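Local coordinates for replication protein (Sphinx1.76-related DNA, PDB 6H24), which probably initiates replication of its plasmid DNA, this chain being the N-terminal winged-helix WH1 domain, here paired with a second copy, at residues L19-L24 with F75-S80; A9-S14 with E125-Q130; T62-L67 with Y102-A107; I29-E34 with T46-S51. All coordinates share one frame; numbering follows the deposited sequence. Where two conformers were deposited one is given.

Interaction 1. Residues L19-L24 with F75-S80; sequences LVEQRL and FARQFS
Glu21 in the first turn of helix 19-34 and Arg77 in the loop leading to strand 78-85 meet across a wide backbone gap: the nearest CA atoms, those of Glu21 and Phe75, are 10.0 Å apart. The two side chains come from opposite directions. Arg77 is stretched out from CG to NE and presents its guanidinium side-on, giving one nitrogen to each carboxylate oxygen. Its NE donates to Glu21 OE2 at 2.8 Å in a bond that is almost straight (176°), and its NH2 donates to Glu21 OE1 at 2.9 Å. Both oxygens use their syn lone pairs, and the two flat groups lie only 20° from coplanar, the geometry of a bidentate salt bridge. Glu21 keeps CG beside its backbone N (chi1 -66°) and the chain extended beyond, which carries the carboxylate out to the arginine. OE1 takes a second donor, Ala18 N, making three bonds in all, which fixes the rotation of this buried group. Arg77 also rests on Asn16, Leu17 and Trp96. Glu21, third in the helix, thus supplies one half of a capping box, which Ala18 has no side chain to complete; the same carboxylate ties the helix start to the foot of the 78-95 beta hairpin.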
loop_
_atom_site.group_PDB
_atom_site.type_symbol
_atom_site.label_atom_id
_atom_site.label_comp_id
_atom_site.label_asym_id
_atom_site.label_seq_id
_atom_site.Cartn_x
_atom_site.Cartn_y
_atom_site.Cartn_z
ATOM N N LEU A 19 -0.810 -19.833 7.402
ATOM C CA LEU A 19 -1.276 -19.698 8.778
ATOM C C LEU A 19 -0.535 -18.578 9.503
ATOM O O LEU A 19 -1.147 -17.804 10.243
ATOM C CB LEU A 19 -1.102 -21.021 9.524
ATOM C CG LEU A 19 -1.522 -21.058 10.993
ATOM C CD1 LEU A 19 -2.997 -20.732 11.161
ATOM C CD2 LEU A 19 -1.196 -22.421 11.602
ATOM N N VAL A 20 0.782 -18.471 9.301
ATOM C CA VAL A 20 1.534 -17.453 10.030
ATOM C C VAL A 20 1.081 -16.056 9.612
ATOM O O VAL A 20 1.091 -15.122 10.424
ATOM C CB VAL A 20 3.049 -17.629 9.834
ATOM C CG1 VAL A 20 3.434 -17.469 8.370
ATOM C CG2 VAL A 20 3.794 -16.648 10.733
ATOM N N GLU A 21 0.686 -15.885 8.350
ATOM C CA GLU A 21 0.195 -14.589 7.896
ATOM C C GLU A 21 -1.164 -14.276 8.512
ATOM O O GLU A 21 -1.437 -13.128 8.876
ATOM C CB GLU A 21 0.098 -14.567 6.377
ATOM C CG GLU A 21 1.417 -14.655 5.633
ATOM C CD GLU A 21 1.174 -14.825 4.152
ATOM O OE1 GLU A 21 1.261 -15.971 3.658
ATOM O OE2 GLU A 21 0.866 -13.814 3.487
ATOM N N GLN A 22 -2.030 -15.287 8.616
ATOM C CA GLN A 22 -3.300 -15.116 9.309
ATOM C C GLN A 22 -3.079 -14.717 10.759
ATOM O O GLN A 22 -3.763 -13.826 11.281
ATOM C CB GLN A 22 -4.114 -16.407 9.234
ATOM C CG GLN A 22 -4.460 -16.817 7.822
ATOM C CD GLN A 22 -5.346 -18.037 7.771
ATOM O OE1 GLN A 22 -5.774 -18.555 8.802
ATOM N NE2 GLN A 22 -5.631 -18.506 6.562
ATOM N N ARG A 23 -2.113 -15.352 11.420
ATOM C CA ARG A 23 -1.845 -15.046 12.817
ATOM C C ARG A 23 -1.188 -13.681 12.969
ATOM O O ARG A 23 -1.453 -12.971 13.948
ATOM C CB ARG A 23 -0.986 -16.152 13.426
ATOM C CG ARG A 23 -1.778 -17.434 13.630
ATOM C CD ARG A 23 -0.898 -18.565 14.083
ATOM N NE ARG A 23 -1.670 -19.727 14.506
ATOM C CZ ARG A 23 -1.127 -20.901 14.813
ATOM N NH1 ARG A 23 0.185 -21.062 14.718
ATOM N NH2 ARG A 23 -1.893 -21.912 15.196
ATOM N N LEU A 24 -0.331 -13.292 12.023
ATOM C CA LEU A 24 0.213 -11.938 12.042
ATOM C C LEU A 24 -0.919 -10.915 12.071
ATOM O O LEU A 24 -0.900 -9.959 12.860
ATOM C CB LEU A 24 1.113 -11.724 10.828
ATOM C CG LEU A 24 1.572 -10.293 10.554
ATOM C CD1 LEU A 24 2.503 -9.797 11.638
ATOM C CD2 LEU A 24 2.266 -10.231 9.202
ATOM N N PHE A 75 3.049 -8.799 2.325
ATOM C CA PHE A 75 3.330 -7.590 1.551
ATOM C C PHE A 75 3.333 -7.864 0.051
ATOM O O PHE A 75 2.993 -6.979 -0.738
ATOM C CB PHE A 75 4.668 -7.041 2.060
ATOM C CG PHE A 75 5.112 -5.754 1.433
ATOM C CD1 PHE A 75 4.670 -4.534 1.906
ATOM C CD2 PHE A 75 6.038 -5.770 0.407
ATOM C CE1 PHE A 75 5.117 -3.356 1.351
ATOM C CE2 PHE A 75 6.488 -4.588 -0.162
ATOM C CZ PHE A 75 6.026 -3.380 0.311
ATOM N N ALA A 76 3.654 -9.090 -0.368
ATOM C CA ALA A 76 3.697 -9.411 -1.788
ATOM C C ALA A 76 2.329 -9.650 -2.412
ATOM O O ALA A 76 2.231 -9.688 -3.645
ATOM C CB ALA A 76 4.563 -10.653 -2.006
ATOM N N ARG A 77 1.280 -9.796 -1.611
ATOM C CA ARG A 77 -0.017 -10.215 -2.123
ATOM C C ARG A 77 -0.856 -9.035 -2.618
ATOM O O ARG A 77 -0.635 -7.875 -2.260
ATOM C CB ARG A 77 -0.776 -10.976 -1.036
ATOM C CG ARG A 77 -0.036 -12.216 -0.556
ATOM C CD ARG A 77 -0.907 -13.086 0.310
ATOM N NE ARG A 77 -0.144 -14.194 0.862
ATOM C CZ ARG A 77 0.070 -15.341 0.230
ATOM N NH1 ARG A 77 -0.435 -15.540 -0.981
ATOM N NH2 ARG A 77 0.790 -16.291 0.807
ATOM N N GLN A 78 -1.847 -9.366 -3.445
ATOM C CA GLN A 78 -2.793 -8.397 -3.985
ATOM C C GLN A 78 -4.128 -9.096 -4.212
ATOM O O GLN A 78 -4.202 -10.325 -4.300
ATOM C CB GLN A 78 -2.271 -7.778 -5.291
ATOM C CG GLN A 78 -2.066 -8.772 -6.431
ATOM C CD GLN A 78 -1.487 -8.124 -7.684
ATOM O OE1 GLN A 78 -2.203 -7.865 -8.650
ATOM N NE2 GLN A 78 -0.193 -7.845 -7.661
ATOM N N PHE A 79 -5.194 -8.298 -4.282
ATOM C CA PHE A 79 -6.512 -8.807 -4.657
ATOM C C PHE A 79 -7.245 -7.747 -5.472
ATOM O O PHE A 79 -6.933 -6.555 -5.403
ATOM C CB PHE A 79 -7.329 -9.237 -3.422
ATOM C CG PHE A 79 -7.753 -8.104 -2.525
ATOM C CD1 PHE A 79 -6.856 -7.512 -1.648
ATOM C CD2 PHE A 79 -9.068 -7.673 -2.516
ATOM C CE1 PHE A 79 -7.257 -6.480 -0.813
ATOM C CE2 PHE A 79 -9.475 -6.648 -1.684
ATOM C CZ PHE A 79 -8.574 -6.056 -0.828
ATOM N N SER A 80 -8.222 -8.202 -6.261
ATOM C CA SER A 80 -8.918 -7.351 -7.215
ATOM C C SER A 80 -10.426 -7.472 -7.043
ATOM O O SER A 80 -10.943 -8.512 -6.621
ATOM C CB SER A 80 -8.538 -7.709 -8.654
ATOM O OG SER A 80 -7.155 -7.497 -8.876
#

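Interaction 2. Residues A9-S14 with E125-Q130; sequences ALMNAS and EEQFTQ
The side-chain amide of Gln127 has the sulfur of Met11 over one face and the hydroxyl of Ser14 beside its NE2, somewhat out of the amide plane. Met11 SD stands almost straight above Gln127 CD at 3.7 Å, and the two chains slide past one another in opposite directions. The other flat group, the Phe128 ring, is met obliquely by Ser14 CB, which is 3.9 Å from Phe128 CE1. These contacts join two helices at the ends of the winged-helix WH1 chain, 2-14 and 121-128, with CA atoms of Met11 and Gln127 7.6 Å apart at the nearest point. Gln127 leaves its helix with CG anti to the backbone N (chi1 -173°) and then bends at chi2, which turns the amide so that NE2 can donate to Ser14 OG. Gln127 NE2 and Ser14 OG are 3.1 Å apart, the oxygen tilted 18° out of the amide plane. Met11 is bent at chi2 and chi3, which lays its sulfur over the amide. Around the pair, Arg123 and Leu124 pack on Met11, while Phe128 reaches Leu17, Gln22 and Ile25, so that the phenyl ring also touches helix 19-34. Ser14 OG thus both accepts and donates: it receives the N-H of Gln127 and donates its own hydroxyl to Met11 O, one turn earlier and 2.5 Å away.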
loop_
_atom_site.group_PDB
_atom_site.type_symbol
_atom_site.label_atom_id
_atom_site.label_comp_id
_atom_site.label_asym_id
_atom_site.label_seq_id
_atom_site.Cartn_x
_atom_site.Cartn_y
_atom_site.Cartn_z
ATOM N N ALA A 9 -14.421 -10.863 -2.423
ATOM C CA ALA A 9 -13.104 -10.950 -3.047
ATOM C C ALA A 9 -12.016 -11.123 -1.997
ATOM O O ALA A 9 -11.085 -11.919 -2.179
ATOM C CB ALA A 9 -12.841 -9.711 -3.901
ATOM N N LEU A 10 -12.103 -10.373 -0.898
ATOM C CA LEU A 10 -11.082 -10.467 0.142
ATOM C C LEU A 10 -11.123 -11.828 0.830
ATOM O O LEU A 10 -10.072 -12.419 1.113
ATOM C CB LEU A 10 -11.266 -9.343 1.158
ATOM C CG LEU A 10 -10.194 -9.278 2.245
ATOM C CD1 LEU A 10 -8.847 -8.981 1.594
ATOM C CD2 LEU A 10 -10.517 -8.237 3.298
ATOM N N MET A 11 -12.323 -12.341 1.124
ATOM C CA MET A 11 -12.417 -13.633 1.793
ATOM C C MET A 11 -11.886 -14.754 0.907
ATOM O O MET A 11 -11.190 -15.657 1.387
ATOM C CB MET A 11 -13.867 -13.915 2.195
ATOM C CG MET A 11 -14.454 -12.971 3.240
ATOM S SD MET A 11 -13.457 -12.805 4.742
ATOM C CE MET A 11 -12.888 -11.113 4.573
ATOM N N ASN A 12 -12.190 -14.712 -0.392
ATOM C CA ASN A 12 -11.648 -15.719 -1.293
ATOM C C ASN A 12 -10.130 -15.615 -1.355
ATOM O O ASN A 12 -9.427 -16.633 -1.380
ATOM C CB ASN A 12 -12.260 -15.568 -2.684
ATOM C CG ASN A 12 -13.596 -16.277 -2.810
ATOM O OD1 ASN A 12 -13.695 -17.482 -2.586
ATOM N ND2 ASN A 12 -14.629 -15.531 -3.182
ATOM N N ALA A 13 -9.603 -14.389 -1.379
ATOM C CA ALA A 13 -8.154 -14.209 -1.377
ATOM C C ALA A 13 -7.534 -14.657 -0.057
ATOM O O ALA A 13 -6.377 -15.097 -0.030
ATOM C CB ALA A 13 -7.815 -12.744 -1.660
ATOM N N SER A 14 -8.286 -14.569 1.039
ATOM C CA SER A 14 -7.751 -14.929 2.350
ATOM C C SER A 14 -7.313 -16.386 2.421
ATOM O O SER A 14 -6.418 -16.721 3.205
ATOM C CB SER A 14 -8.796 -14.625 3.429
ATOM O OG SER A 14 -9.793 -15.630 3.506
ATOM N N GLU A 125 -10.815 -10.862 11.265
ATOM C CA GLU A 125 -10.681 -11.452 12.596
ATOM C C GLU A 125 -11.580 -12.678 12.718
ATOM O O GLU A 125 -11.170 -13.699 13.283
ATOM C CB GLU A 125 -10.961 -10.405 13.677
ATOM C CG GLU A 125 -10.811 -10.939 15.110
ATOM C CD GLU A 125 -10.970 -9.872 16.191
ATOM O OE1 GLU A 125 -11.502 -8.775 15.910
ATOM O OE2 GLU A 125 -10.575 -10.151 17.348
ATOM N N GLU A 126 -12.809 -12.597 12.188
ATOM C CA GLU A 126 -13.727 -13.733 12.205
ATOM C C GLU A 126 -13.198 -14.870 11.342
ATOM O O GLU A 126 -13.180 -16.033 11.762
ATOM C CB GLU A 126 -15.110 -13.302 11.701
ATOM C CG GLU A 126 -15.802 -12.263 12.571
ATOM C CD GLU A 126 -17.041 -11.662 11.920
ATOM O OE1 GLU A 126 -17.440 -12.119 10.826
ATOM O OE2 GLU A 126 -17.617 -10.723 12.509
ATOM N N GLN A 127 -12.736 -14.536 10.135
ATOM C CA GLN A 127 -12.253 -15.537 9.193
ATOM C C GLN A 127 -11.089 -16.332 9.767
ATOM O O GLN A 127 -10.974 -17.541 9.536
ATOM C CB GLN A 127 -11.826 -14.828 7.900
ATOM C CG GLN A 127 -11.461 -15.742 6.752
ATOM C CD GLN A 127 -12.675 -16.238 6.002
ATOM O OE1 GLN A 127 -13.793 -16.227 6.526
ATOM N NE2 GLN A 127 -12.468 -16.672 4.762
ATOM N N PHE A 128 -10.194 -15.653 10.473
ATOM C CA PHE A 128 -8.939 -16.225 10.938
ATOM C C PHE A 128 -8.982 -16.815 12.338
ATOM O O PHE A 128 -8.074 -17.572 12.693
ATOM C CB PHE A 128 -7.847 -15.154 10.854
ATOM C CG PHE A 128 -7.515 -14.725 9.443
ATOM C CD1 PHE A 128 -7.832 -15.525 8.354
ATOM C CD2 PHE A 128 -6.913 -13.504 9.212
ATOM C CE1 PHE A 128 -7.523 -15.122 7.062
ATOM C CE2 PHE A 128 -6.607 -13.098 7.923
ATOM C CZ PHE A 128 -6.917 -13.905 6.850
ATOM N N THR A 129 -9.975 -16.478 13.158
ATOM C CA THR A 129 -10.011 -17.024 14.506
ATOM C C THR A 129 -10.282 -18.518 14.461
ATOM O O THR A 129 -11.224 -18.975 13.802
ATOM C CB THR A 129 -11.085 -16.344 15.355
ATOM O OG1 THR A 129 -10.790 -14.951 15.492
ATOM C CG2 THR A 129 -11.136 -16.988 16.741
ATOM N N GLN A 130 -9.460 -19.274 15.170
ATOM C CA GLN A 130 -9.629 -20.708 15.295
ATOM C C GLN A 130 -9.968 -21.030 16.739
ATOM O O GLN A 130 -9.592 -20.303 17.663
ATOM C CB GLN A 130 -8.372 -21.462 14.864
ATOM C CG GLN A 130 -8.125 -21.400 13.373
ATOM C CD GLN A 130 -6.746 -21.890 13.001
ATOM O OE1 GLN A 130 -5.949 -22.249 13.869
ATOM N NE2 GLN A 130 -6.450 -21.897 11.708
#

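Interaction 3. Residues T62-L67 with Y102-A107; sequences TAYQAL and YMDDTA
Tyr64 reaches from helix 60-75 into the turn that follows strand 97-103. Its first torsion swings CG opposite the amide nitrogen (chi1 171°), so the ring stands out from the helix and brings its hydroxyl to Asp104. Tyr64 OH donates to Asp104 OD1 at 2.6 Å, arriving at the anti lone pair, the one turned away from OD2. This oxygen lies at the edge of the ring near its plane, yet the carboxylate itself is turned 84° from the ring. Asp104 holds CG beside its own backbone N, and OD1 also forms a salt bridge with Lys68, so a hydroxyl and an ammonium share one oxygen. By winged-helix topology, helix 60-75 would correspond to the recognition helix and the 97-113 hairpin to the wing; Tyr64 joins the two. Ala107, in a left-handed backbone conformation, closes over one ring face: its CA makes a CH-pi contact 3.8 Å from the centroid of Tyr64, shifted toward the rim. Tyr102 CB comes to 3.4 Å from Tyr64 OH, while its own ring takes part in a cation-pi contact with Lys68. Tyr102 also pairs antiparallel with a strand of the second subunit, continuing the sheet into the dimer.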
loop_
_atom_site.group_PDB
_atom_site.type_symbol
_atom_site.label_atom_id
_atom_site.label_comp_id
_atom_site.label_asym_id
_atom_site.label_seq_id
_atom_site.Cartn_x
_atom_site.Cartn_y
_atom_site.Cartn_z
ATOM N N THR A 62 11.961 -19.556 16.916
ATOM C CA THR A 62 11.659 -19.248 15.525
ATOM C C THR A 62 10.498 -18.278 15.370
ATOM O O THR A 62 10.143 -17.941 14.238
ATOM C CB THR A 62 11.327 -20.533 14.752
ATOM O OG1 THR A 62 10.241 -21.215 15.394
ATOM C CG2 THR A 62 12.535 -21.451 14.681
ATOM N N ALA A 63 9.927 -17.789 16.475
ATOM C CA ALA A 63 8.692 -17.015 16.392
ATOM C C ALA A 63 8.924 -15.686 15.689
ATOM O O ALA A 63 8.165 -15.309 14.791
ATOM C CB ALA A 63 8.121 -16.785 17.792
ATOM N N TYR A 64 9.987 -14.970 16.059
ATOM C CA TYR A 64 10.233 -13.675 15.437
ATOM C C TYR A 64 10.534 -13.823 13.949
ATOM O O TYR A 64 9.958 -13.115 13.120
ATOM C CB TYR A 64 11.370 -12.945 16.140
ATOM C CG TYR A 64 11.808 -11.696 15.406
ATOM C CD1 TYR A 64 10.930 -10.646 15.203
ATOM C CD2 TYR A 64 13.093 -11.581 14.900
ATOM C CE1 TYR A 64 11.326 -9.502 14.525
ATOM C CE2 TYR A 64 13.501 -10.443 14.222
ATOM C CZ TYR A 64 12.609 -9.407 14.038
ATOM O OH TYR A 64 13.001 -8.272 13.367
ATOM N N GLN A 65 11.431 -14.747 13.586
ATOM C CA GLN A 65 11.738 -14.933 12.170
ATOM C C GLN A 65 10.485 -15.298 11.383
ATOM O O GLN A 65 10.297 -14.843 10.248
ATOM C CB GLN A 65 12.811 -16.004 11.990
ATOM C CG GLN A 65 13.362 -16.081 10.571
ATOM C CD GLN A 65 14.130 -14.822 10.180
ATOM O OE1 GLN A 65 15.015 -14.370 10.908
ATOM N NE2 GLN A 65 13.783 -14.248 9.037
ATOM N N ALA A 66 9.615 -16.130 11.968
ATOM C CA ALA A 66 8.369 -16.489 11.302
ATOM C C ALA A 66 7.523 -15.256 11.020
ATOM O O ALA A 66 6.976 -15.108 9.920
ATOM C CB ALA A 66 7.584 -17.477 12.168
ATOM N N LEU A 67 7.419 -14.354 11.993
ATOM C CA LEU A 67 6.679 -13.114 11.785
ATOM C C LEU A 67 7.350 -12.236 10.738
ATOM O O LEU A 67 6.680 -11.669 9.865
ATOM C CB LEU A 67 6.574 -12.357 13.102
ATOM C CG LEU A 67 5.677 -12.921 14.192
ATOM C CD1 LEU A 67 5.824 -12.015 15.390
ATOM C CD2 LEU A 67 4.233 -13.004 13.729
ATOM N N TYR A 102 10.432 -4.313 10.461
ATOM C CA TYR A 102 10.886 -5.229 11.495
ATOM C C TYR A 102 12.027 -4.616 12.284
ATOM O O TYR A 102 12.871 -3.892 11.739
ATOM C CB TYR A 102 11.329 -6.575 10.901
ATOM C CG TYR A 102 12.498 -6.468 9.961
ATOM C CD1 TYR A 102 13.797 -6.449 10.444
ATOM C CD2 TYR A 102 12.306 -6.412 8.590
ATOM C CE1 TYR A 102 14.881 -6.350 9.583
ATOM C CE2 TYR A 102 13.376 -6.326 7.721
ATOM C CZ TYR A 102 14.660 -6.293 8.223
ATOM O OH TYR A 102 15.730 -6.206 7.358
ATOM N N MET A 103 12.055 -4.953 13.575
ATOM C CA MET A 103 13.102 -4.532 14.504
ATOM C C MET A 103 13.733 -5.781 15.115
ATOM O O MET A 103 13.161 -6.387 16.029
ATOM C CB MET A 103 12.533 -3.634 15.591
ATOM C CG MET A 103 11.929 -2.352 15.080
ATOM S SD MET A 103 11.203 -1.392 16.416
ATOM C CE MET A 103 12.672 -1.004 17.360
ATOM N N ASP A 104 14.917 -6.146 14.633
ATOM C CA ASP A 104 15.575 -7.355 15.109
ATOM C C ASP A 104 15.863 -7.293 16.603
ATOM O O ASP A 104 15.789 -8.316 17.296
ATOM C CB ASP A 104 16.874 -7.569 14.339
ATOM C CG ASP A 104 16.641 -8.017 12.913
ATOM O OD1 ASP A 104 15.498 -8.368 12.561
ATOM O OD2 ASP A 104 17.616 -7.991 12.129
ATOM N N ASP A 105 16.258 -6.123 17.110
ATOM C CA ASP A 105 16.737 -6.043 18.487
ATOM C C ASP A 105 15.619 -6.225 19.513
ATOM O O ASP A 105 15.906 -6.601 20.657
ATOM C CB ASP A 105 17.464 -4.714 18.711
ATOM C CG ASP A 105 18.832 -4.681 18.042
ATOM O OD1 ASP A 105 19.224 -5.697 17.425
ATOM O OD2 ASP A 105 19.516 -3.641 18.132
ATOM N N THR A 106 14.368 -5.940 19.149
ATOM C CA THR A 106 13.236 -6.090 20.056
ATOM C C THR A 106 12.258 -7.184 19.646
ATOM O O THR A 106 11.223 -7.346 20.305
ATOM C CB THR A 106 12.468 -4.767 20.174
ATOM O OG1 THR A 106 12.050 -4.337 18.871
ATOM C CG2 THR A 106 13.336 -3.695 20.810
ATOM N N ALA A 107 12.543 -7.930 18.584
ATOM C CA ALA A 107 11.662 -9.001 18.118
ATOM C C ALA A 107 10.235 -8.496 17.924
ATOM O O ALA A 107 9.271 -9.091 18.413
ATOM C CB ALA A 107 11.677 -10.189 19.078
#

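Interaction 4. Residues I29-E34 with T46-S51; sequences IIEARE and TVHASS
Glu31 of helix 19-34 puts its carboxylate against His48, at the point where strand 45-48 passes into helix 49-56 of the winged-helix domain. Glu31 OE1 accepts from His48 N at 3.2 Å, on the syn side and 16° out of the carboxylate plane. OE2 lies at the edge of the imidazole near ND1; the modelled bond is very short, and its exact length is doubtful, the more so as Glu31 has two conformers. Ser51 OG gives Glu31 OE1 a weak third bond at 3.4 Å. In Glu31 a chi1 of -169° sends CG away from the helix backbone N, and the extended chain then crosses the histidine side chain at about a right angle. Since His48 is the N-cap of helix 49-56, the carboxylate sits by a helix start, whose dipole may favour its negative charge. Thr46 CG2 flanks the same group at 3.7 Å from Glu31 OE2. One layer further out, the backbones set the spacing: helix segment 29-34 and strand 46-48 approach to 7.8 Å between axes, at 107°. Val47 pairs with Val109 in the sheet and packs on Leu24, Leu27 and Ala28 of the same helix, while its CA stands 3.6 Å from Glu31 OE1.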
loop_
_atom_site.group_PDB
_atom_site.type_symbol
_atom_site.label_atom_id
_atom_site.label_comp_id
_atom_site.label_asym_id
_atom_site.label_seq_id
_atom_site.Cartn_x
_atom_site.Cartn_y
_atom_site.Cartn_z
ATOM N N ILE A 29 -4.422 -7.089 15.278
ATOM C CA ILE A 29 -5.742 -6.677 15.762
ATOM C C ILE A 29 -5.801 -6.738 17.282
ATOM O O ILE A 29 -6.262 -5.800 17.943
ATOM C CB ILE A 29 -6.839 -7.556 15.130
ATOM C CG1 ILE A 29 -6.928 -7.319 13.625
ATOM C CG2 ILE A 29 -8.186 -7.305 15.801
ATOM C CD1 ILE A 29 -7.664 -8.406 12.883
ATOM N N ILE A 30 -5.351 -7.851 17.853
ATOM C CA ILE A 30 -5.406 -8.044 19.301
ATOM C C ILE A 30 -4.540 -7.015 20.017
ATOM O O ILE A 30 -4.976 -6.374 20.981
ATOM C CB ILE A 30 -4.977 -9.480 19.652
ATOM C CG1 ILE A 30 -6.047 -10.469 19.194
ATOM C CG2 ILE A 30 -4.703 -9.615 21.150
ATOM C CD1 ILE A 30 -5.607 -11.913 19.271
ATOM N N GLU A 31 -3.288 -6.853 19.573
ATOM C CA GLU A 31 -2.397 -5.915 20.251
ATOM C C GLU A 31 -2.889 -4.478 20.117
ATOM O O GLU A 31 -2.708 -3.674 21.042
ATOM C CB GLU A 31 -0.976 -6.046 19.706
ATOM C CG GLU A 31 0.062 -5.298 20.529
ATOM C CD GLU A 31 1.478 -5.796 20.296
ATOM O OE1 GLU A 31 1.662 -6.992 19.979
ATOM O OE2 GLU A 31 2.418 -4.988 20.433
ATOM N N ALA A 32 -3.520 -4.135 18.993
ATOM C CA ALA A 32 -4.056 -2.789 18.835
ATOM C C ALA A 32 -5.098 -2.510 19.906
ATOM O O ALA A 32 -5.009 -1.524 20.645
ATOM C CB ALA A 32 -4.663 -2.622 17.441
ATOM N N ARG A 33 -6.093 -3.386 20.004
ATOM C CA ARG A 33 -7.115 -3.265 21.034
ATOM C C ARG A 33 -6.485 -3.187 22.421
ATOM O O ARG A 33 -6.830 -2.311 23.227
ATOM C CB ARG A 33 -8.056 -4.466 20.907
ATOM C CG ARG A 33 -9.432 -4.317 21.481
ATOM C CD ARG A 33 -10.408 -5.192 20.685
ATOM N NE ARG A 33 -9.952 -6.579 20.568
ATOM C CZ ARG A 33 -10.181 -7.371 19.521
ATOM N NH1 ARG A 33 -10.853 -6.925 18.466
ATOM N NH2 ARG A 33 -9.727 -8.613 19.525
ATOM N N GLU A 34 -5.516 -4.066 22.697
ATOM C CA GLU A 34 -4.941 -4.142 24.038
ATOM C C GLU A 34 -4.206 -2.863 24.424
ATOM O O GLU A 34 -4.208 -2.482 25.601
ATOM C CB GLU A 34 -3.992 -5.340 24.136
ATOM N N THR A 46 1.919 -2.485 15.816
ATOM C CA THR A 46 3.033 -3.290 16.293
ATOM C C THR A 46 2.564 -4.702 16.633
ATOM O O THR A 46 1.460 -4.898 17.149
ATOM C CB THR A 46 3.684 -2.636 17.515
ATOM O OG1 THR A 46 4.207 -1.350 17.149
ATOM C CG2 THR A 46 4.813 -3.502 18.070
ATOM N N VAL A 47 3.408 -5.682 16.312
ATOM C CA VAL A 47 3.229 -7.071 16.727
ATOM C C VAL A 47 4.517 -7.539 17.389
ATOM O O VAL A 47 5.602 -7.412 16.811
ATOM C CB VAL A 47 2.869 -8.001 15.553
ATOM C CG1 VAL A 47 2.811 -9.456 16.024
ATOM C CG2 VAL A 47 1.549 -7.588 14.926
ATOM N N HIS A 48 4.397 -8.057 18.607
ATOM C CA HIS A 48 5.521 -8.595 19.353
ATOM C C HIS A 48 5.612 -10.101 19.169
ATOM O O HIS A 48 4.603 -10.806 19.241
ATOM C CB HIS A 48 5.390 -8.285 20.848
ATOM C CG HIS A 48 5.606 -6.847 21.196
ATOM N ND1 HIS A 48 4.690 -5.859 20.909
ATOM C CD2 HIS A 48 6.632 -6.235 21.833
ATOM C CE1 HIS A 48 5.151 -4.697 21.339
ATOM N NE2 HIS A 48 6.329 -4.897 21.899
ATOM N N ALA A 49 6.830 -10.599 18.942
ATOM C CA ALA A 49 7.021 -12.045 18.957
ATOM C C ALA A 49 6.558 -12.641 20.283
ATOM O O ALA A 49 6.062 -13.772 20.315
ATOM C CB ALA A 49 8.486 -12.401 18.698
ATOM N N SER A 50 6.703 -11.891 21.381
ATOM C CA SER A 50 6.246 -12.374 22.678
ATOM C C SER A 50 4.743 -12.623 22.674
ATOM O O SER A 50 4.269 -13.585 23.288
ATOM C CB SER A 50 6.613 -11.366 23.769
ATOM O OG SER A 50 6.124 -10.072 23.453
ATOM N N SER A 51 3.977 -11.778 21.979
ATOM C CA SER A 51 2.535 -11.998 21.883
ATOM C C SER A 51 2.230 -13.232 21.041
ATOM O O SER A 51 1.328 -14.009 21.369
ATOM C CB SER A 51 1.844 -10.769 21.297
ATOM O OG SER A 51 2.130 -9.606 22.054
#

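Helix 19-34 runs through the set: interaction 1 uses its first turn and interaction 4 its last, with centres 17 Å apart. Interaction 2 joins the two ends of the chain and encloses the others in sequence; it meets interaction 4 through the salt bridge Glu125-Arg33. Interactions 3 and 4, 13 Å apart, reach the same three-stranded sheet, and Ala107 O probably accepts a hydrogen bond from Ala49 N. Interactions 2 and 3 lie 24 Å apart on opposite sides of the chain's centre. Along the chain interaction 4 closes before interaction 3 opens, whereas interactions 1 and 3 alternate. Interactions 1 and 3 both touch the second subunit, so segments of both lie at the dimer interface.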